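Local atomic coordinates of beta-glucosidase (Saccharopolyspora erythraea D, PDB entry 5M6G), a protein that probably hydrolyses terminal, non-reducing beta-D-glucosyl residues and releases beta-D-glucose, as a member of glycosyl hydrolase family 3. Residues Val70-Ala75 / Gly92-Glu97; Gly512-Asp517 / Thr586-Phe591. All coordinates share one frame; numbering follows the deposited sequence.

Interaction 1: Val70-Ala75 / Gly92-Glu97; sequences VERKAA and GGSAPE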
loop_
_atom_site.group_PDB
_atom_site.type_symbol
_atom_site.label_atom_id
_atom_site.label_comp_id
_atom_site.label_asym_id
_atom_site.label_seq_id
_atom_site.Cartn_x
_atom_site.Cartn_y
_atom_site.Cartn_z
ATOM N N VAL A 70 10.934 -10.025 -12.806
ATOM C CA VAL A 70 12.269 -9.805 -12.264
ATOM C C VAL A 70 12.425 -8.342 -11.879
ATOM O O VAL A 70 11.921 -7.443 -12.568
ATOM C CB VAL A 70 13.371 -10.261 -13.252
ATOM C CG1 VAL A 70 13.412 -9.408 -14.544
ATOM C CG2 VAL A 70 14.721 -10.281 -12.560
ATOM N N GLU A 71 13.118 -8.106 -10.766
ATOM C CA GLU A 71 13.363 -6.748 -10.302
ATOM C C GLU A 71 14.397 -6.079 -11.205
ATOM O O GLU A 71 15.388 -6.697 -11.599
ATOM C CB GLU A 71 13.837 -6.777 -8.846
ATOM C CG GLU A 71 13.429 -5.569 -8.009
ATOM C CD GLU A 71 14.261 -4.333 -8.304
ATOM O OE1 GLU A 71 15.477 -4.474 -8.542
ATOM O OE2 GLU A 71 13.693 -3.222 -8.293
ATOM N N ARG A 72 14.156 -4.806 -11.527
ATOM C CA ARG A 72 14.897 -4.147 -12.604
ATOM C C ARG A 72 16.406 -4.133 -12.362
ATOM O O ARG A 72 17.177 -4.142 -13.325
ATOM C CB ARG A 72 14.388 -2.720 -12.788
ATOM C CG ARG A 72 14.426 -1.923 -11.481
ATOM C CD ARG A 72 14.202 -0.425 -11.703
ATOM N NE ARG A 72 15.344 0.232 -12.337
ATOM C CZ ARG A 72 16.386 0.713 -11.667
ATOM N NH1 ARG A 72 16.430 0.596 -10.350
ATOM N NH2 ARG A 72 17.382 1.310 -12.313
ATOM N N LYS A 73 16.853 -4.096 -11.100
ATOM C CA LYS A 73 18.294 -4.081 -10.853
ATOM C C LYS A 73 18.975 -5.365 -11.317
ATOM O O LYS A 73 20.189 -5.359 -11.558
ATOM C CB LYS A 73 18.584 -3.850 -9.369
ATOM C CG LYS A 73 18.281 -2.432 -8.889
ATOM C CD LYS A 73 18.784 -2.194 -7.459
ATOM C CE LYS A 73 18.077 -3.105 -6.460
ATOM N NZ LYS A 73 16.635 -2.739 -6.299
ATOM N N ALA A 74 18.229 -6.462 -11.448
ATOM C CA ALA A 74 18.820 -7.738 -11.833
ATOM C C ALA A 74 18.881 -7.953 -13.338
ATOM O O ALA A 74 19.639 -8.823 -13.788
ATOM C CB ALA A 74 18.049 -8.901 -11.203
ATOM N N ALA A 75 18.111 -7.205 -14.125
ATOM C CA ALA A 75 18.057 -7.449 -15.563
ATOM C C ALA A 75 17.697 -6.166 -16.289
ATOM O O ALA A 75 16.605 -5.626 -16.096
ATOM C CB ALA A 75 17.042 -8.548 -15.889
ATOM N N GLY A 92 10.542 -1.361 -3.822
ATOM C CA GLY A 92 10.520 -0.100 -3.110
ATOM C C GLY A 92 11.866 0.591 -3.191
ATOM O O GLY A 92 12.905 -0.016 -2.912
ATOM N N GLY A 93 11.865 1.858 -3.586
ATOM C CA GLY A 93 13.095 2.609 -3.711
ATOM C C GLY A 93 13.857 2.392 -4.998
ATOM O O GLY A 93 14.914 3.003 -5.178
ATOM N N SER A 94 13.355 1.556 -5.906
ATOM C CA SER A 94 14.106 1.161 -7.097
ATOM C C SER A 94 13.746 2.089 -8.256
ATOM O O SER A 94 12.987 1.747 -9.166
ATOM C CB SER A 94 13.826 -0.301 -7.434
ATOM O OG SER A 94 14.744 -0.779 -8.400
ATOM N N ALA A 95 14.336 3.310 -8.224
ATOM C CA ALA A 95 14.048 4.339 -9.206
ATOM C C ALA A 95 15.195 4.477 -10.199
ATOM O O ALA A 95 16.339 4.138 -9.880
ATOM C CB ALA A 95 13.819 5.688 -8.514
ATOM N N PRO A 96 14.921 4.972 -11.403
ATOM C CA PRO A 96 16.011 5.372 -12.299
ATOM C C PRO A 96 16.658 6.654 -11.793
ATOM O O PRO A 96 16.205 7.274 -10.827
ATOM C CB PRO A 96 15.291 5.608 -13.624
ATOM C CG PRO A 96 13.995 6.211 -13.177
ATOM C CD PRO A 96 13.614 5.398 -11.941
ATOM N N GLU A 97 17.735 7.051 -12.467
ATOM C CA GLU A 97 18.404 8.317 -12.165
ATOM C C GLU A 97 18.295 9.245 -13.376
ATOM O O GLU A 97 18.630 8.838 -14.486
ATOM C CB GLU A 97 19.873 8.089 -11.790
ATOM C CG GLU A 97 20.371 8.999 -10.669
ATOM C CD GLU A 97 19.981 8.492 -9.286
ATOM O OE1 GLU A 97 20.233 7.301 -8.998
ATOM O OE2 GLU A 97 19.409 9.277 -8.494
#
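Three side chains of Val70-Ala75 converge on the hydroxyl of Ser94. Ser94 OG gives its proton to Glu71 OE2 at 2.7 Å and uses the syn lone pair of that oxygen. The same OG accepts from Arg72 NH1 at 2.9 Å. It lies at the edge of the guanidinium, in its plane, and the bond is fairly straight, with an N-H...O angle of 158°. Lys73 NZ adds a weak bond to Ser94 OG at 3.4 Å. Ser94 swings OG anti to its own nitrogen (chi1 -168°), which carries the hydroxyl over to the other segment. Arg72 bends at chi3, and the CG and CD of its chain run close past Ser94 OG. One face of its guanidinium lies against the Ala95 carbonyl.

Glu71 is held at both oxygens. Lys73 N and Lys73 NZ reach Glu71 OE1 from opposite faces of the carboxylate plane, at 2.9 Å and 3.1 Å. The longer of these is a salt bridge, made possible by bends at chi3 and chi4 of Lys73. Glu71 OE2 also accepts from Gly91 N. Together these donors fix the rotation of the carboxylate.

Ser94 is the centre of an inverse gamma turn. Gly92, two residues before it, touches the bound sorbitol. The arrangement joins the end of strand 68-71, and the turn after it, to the loop that follows the neighbouring parallel strand 87-90, beside the sugar pocket of the TIM-barrel-type N-terminal domain.

Interaction 2: Gly512-Asp517 / Thr586-Phe591; sequences GGLGLD and TWMRSF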
loop_
_atom_site.group_PDB
_atom_site.type_symbol
_atom_site.label_atom_id
_atom_site.label_comp_id
_atom_site.label_asym_id
_atom_site.label_seq_id
_atom_site.Cartn_x
_atom_site.Cartn_y
_atom_site.Cartn_z
ATOM N N GLY A 512 7.847 -5.104 21.425
ATOM C CA GLY A 512 8.321 -4.570 22.689
ATOM C C GLY A 512 7.428 -3.530 23.329
ATOM O O GLY A 512 7.614 -3.224 24.508
ATOM N N GLY A 513 6.485 -2.969 22.595
ATOM C CA GLY A 513 5.649 -1.914 23.145
ATOM C C GLY A 513 5.276 -0.895 22.089
ATOM O O GLY A 513 5.893 -0.791 21.027
ATOM N N LEU A 514 4.236 -0.107 22.399
ATOM C CA LEU A 514 3.766 0.951 21.512
ATOM C C LEU A 514 3.580 2.283 22.233
ATOM O O LEU A 514 2.850 3.147 21.739
ATOM C CB LEU A 514 2.461 0.548 20.820
ATOM C CG LEU A 514 2.640 -0.410 19.633
ATOM C CD1 LEU A 514 1.313 -1.007 19.183
ATOM C CD2 LEU A 514 3.320 0.296 18.469
ATOM N N GLY A 515 4.220 2.477 23.382
ATOM C CA GLY A 515 4.142 3.761 24.046
ATOM C C GLY A 515 4.924 4.837 23.313
ATOM O O GLY A 515 5.780 4.571 22.474
ATOM N N LEU A 516 4.624 6.091 23.638
ATOM C CA LEU A 516 5.401 7.189 23.079
ATOM C C LEU A 516 6.854 7.073 23.520
ATOM O O LEU A 516 7.143 6.720 24.667
ATOM C CB LEU A 516 4.815 8.533 23.526
ATOM C CG LEU A 516 3.408 8.849 23.021
ATOM C CD1 LEU A 516 2.883 10.108 23.692
ATOM C CD2 LEU A 516 3.448 9.018 21.511
ATOM N N ASP A 517 7.774 7.361 22.603
ATOM C CA ASP A 517 9.184 7.333 22.956
ATOM C C ASP A 517 9.507 8.475 23.921
ATOM O O ASP A 517 8.653 9.299 24.283
ATOM C CB ASP A 517 10.063 7.365 21.702
ATOM C CG ASP A 517 9.911 8.634 20.875
ATOM O OD1 ASP A 517 9.481 9.679 21.401
ATOM O OD2 ASP A 517 10.264 8.589 19.675
ATOM N N THR A 586 -9.674 -0.659 16.951
ATOM C CA THR A 586 -9.947 -0.454 18.368
ATOM C C THR A 586 -8.679 0.021 19.078
ATOM O O THR A 586 -7.593 -0.525 18.863
ATOM C CB THR A 586 -10.459 -1.759 18.983
ATOM O OG1 THR A 586 -11.715 -2.113 18.387
ATOM C CG2 THR A 586 -10.650 -1.617 20.469
ATOM N N TRP A 587 -8.804 1.035 19.929
ATOM C CA TRP A 587 -7.643 1.674 20.547
ATOM C C TRP A 587 -7.421 1.121 21.953
ATOM O O TRP A 587 -8.282 1.276 22.827
ATOM C CB TRP A 587 -7.821 3.190 20.588
ATOM C CG TRP A 587 -6.541 3.941 20.787
ATOM C CD1 TRP A 587 -5.694 3.860 21.860
ATOM C CD2 TRP A 587 -5.965 4.904 19.889
ATOM N NE1 TRP A 587 -4.620 4.716 21.680
ATOM C CE2 TRP A 587 -4.765 5.363 20.478
ATOM C CE3 TRP A 587 -6.346 5.419 18.644
ATOM C CZ2 TRP A 587 -3.943 6.303 19.861
ATOM C CZ3 TRP A 587 -5.522 6.362 18.034
ATOM C CH2 TRP A 587 -4.342 6.794 18.643
ATOM N N MET A 588 -6.237 0.554 22.187
ATOM C CA MET A 588 -5.948 -0.183 23.416
ATOM C C MET A 588 -5.944 0.717 24.659
ATOM O O MET A 588 -5.519 1.878 24.619
ATOM C CB MET A 588 -4.585 -0.870 23.294
ATOM C CG MET A 588 -3.410 0.120 23.370
ATOM S SD MET A 588 -1.822 -0.510 22.837
ATOM C CE MET A 588 -1.789 0.050 21.128
ATOM N N ARG A 589 -6.417 0.154 25.788
ATOM C CA ARG A 589 -6.112 0.732 27.095
ATOM C C ARG A 589 -4.697 0.384 27.520
ATOM O O ARG A 589 -4.090 1.099 28.325
ATOM C CB ARG A 589 -7.069 0.222 28.182
ATOM C CG ARG A 589 -8.425 0.865 28.205
ATOM C CD ARG A 589 -9.215 0.454 29.457
ATOM N NE ARG A 589 -10.608 0.857 29.318
ATOM C CZ ARG A 589 -11.048 2.093 29.510
ATOM N NH1 ARG A 589 -10.202 3.062 29.852
ATOM N NH2 ARG A 589 -12.334 2.365 29.342
ATOM N N SER A 590 -4.179 -0.722 27.000
ATOM C CA SER A 590 -2.894 -1.247 27.418
ATOM C C SER A 590 -2.352 -2.120 26.299
ATOM O O SER A 590 -3.111 -2.842 25.650
ATOM C CB SER A 590 -3.029 -2.056 28.714
ATOM O OG SER A 590 -1.896 -2.866 28.916
ATOM N N PHE A 591 -1.038 -2.032 26.081
ATOM C CA PHE A 591 -0.340 -2.956 25.192
ATOM C C PHE A 591 -0.662 -4.416 25.519
ATOM O O PHE A 591 -0.674 -5.272 24.623
ATOM C CB PHE A 591 1.160 -2.685 25.310
ATOM C CG PHE A 591 1.998 -3.435 24.336
ATOM C CD1 PHE A 591 2.113 -2.993 23.017
ATOM C CD2 PHE A 591 2.700 -4.564 24.737
ATOM C CE1 PHE A 591 2.901 -3.681 22.106
ATOM C CE2 PHE A 591 3.488 -5.262 23.837
ATOM C CZ PHE A 591 3.595 -4.812 22.513
#
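Phe591 lays one face of its ring over the backbone of Gly513. Gly513 CA stands 3.6 Å from the ring centroid and 19° off the ring normal, a CH-pi contact. The CA is displaced from the centre towards the rim, and its closest ring atom is Phe591 CE1 at 3.4 Å. Phe591 CZ meets Gly513 N at the same distance. The ring reaches this place because CG is turned anti to the backbone nitrogen (chi1 -173°).

Leu514 extends the contact along the ring. Its backbone N comes within 3.6 Å of Phe591 CD1. Its side chain crosses the phenyl at about a right angle, with Leu514 CG 4.1 Å from Phe591 CE1. The CD1 branch then meets the methyl end of Met588, at 3.8 Å between Leu514 CD1 and Met588 CE. These two side chains also cross at about a right angle. The bend at chi3 of Met588 sets the direction of that methyl. Leu514 and Met588 are buried, whereas Gly512, beside the ring, is exposed.

The packing joins two loops of the C-terminal domain. Leu514 also pairs through its backbone with Asp545, and the Phe591 side chain touches Arg189. Gly512-Asp517 follows strand 493-499 and leads into helix 518-528, where Asp517 is the N-cap. Thr586-Phe591 follows helix 567-573, and its Trp587 packs on strand 555-560.

Overall arrangement
Interaction 1 lies in the N-terminal domain of the glycosyl hydrolase 3 family and interaction 2 in the C-terminal domain. Their centres lie about 37 Å apart, and their nearest atoms are about 23 Å apart, so they do not touch. They share no helix or strand. Both are partly buried and cover similar areas. Their chemistry differs sharply. Interaction 1 is polar, with charged side chains gathered on one hydroxyl at the end of parallel strands, next to the sorbitol pocket. Interaction 2 is apolar, with an aromatic ring over a glycine backbone and a leucine-methionine touch. It joins two loops, and its centre lies farther from the centre of the chain, about 23 Å against about 18 Å.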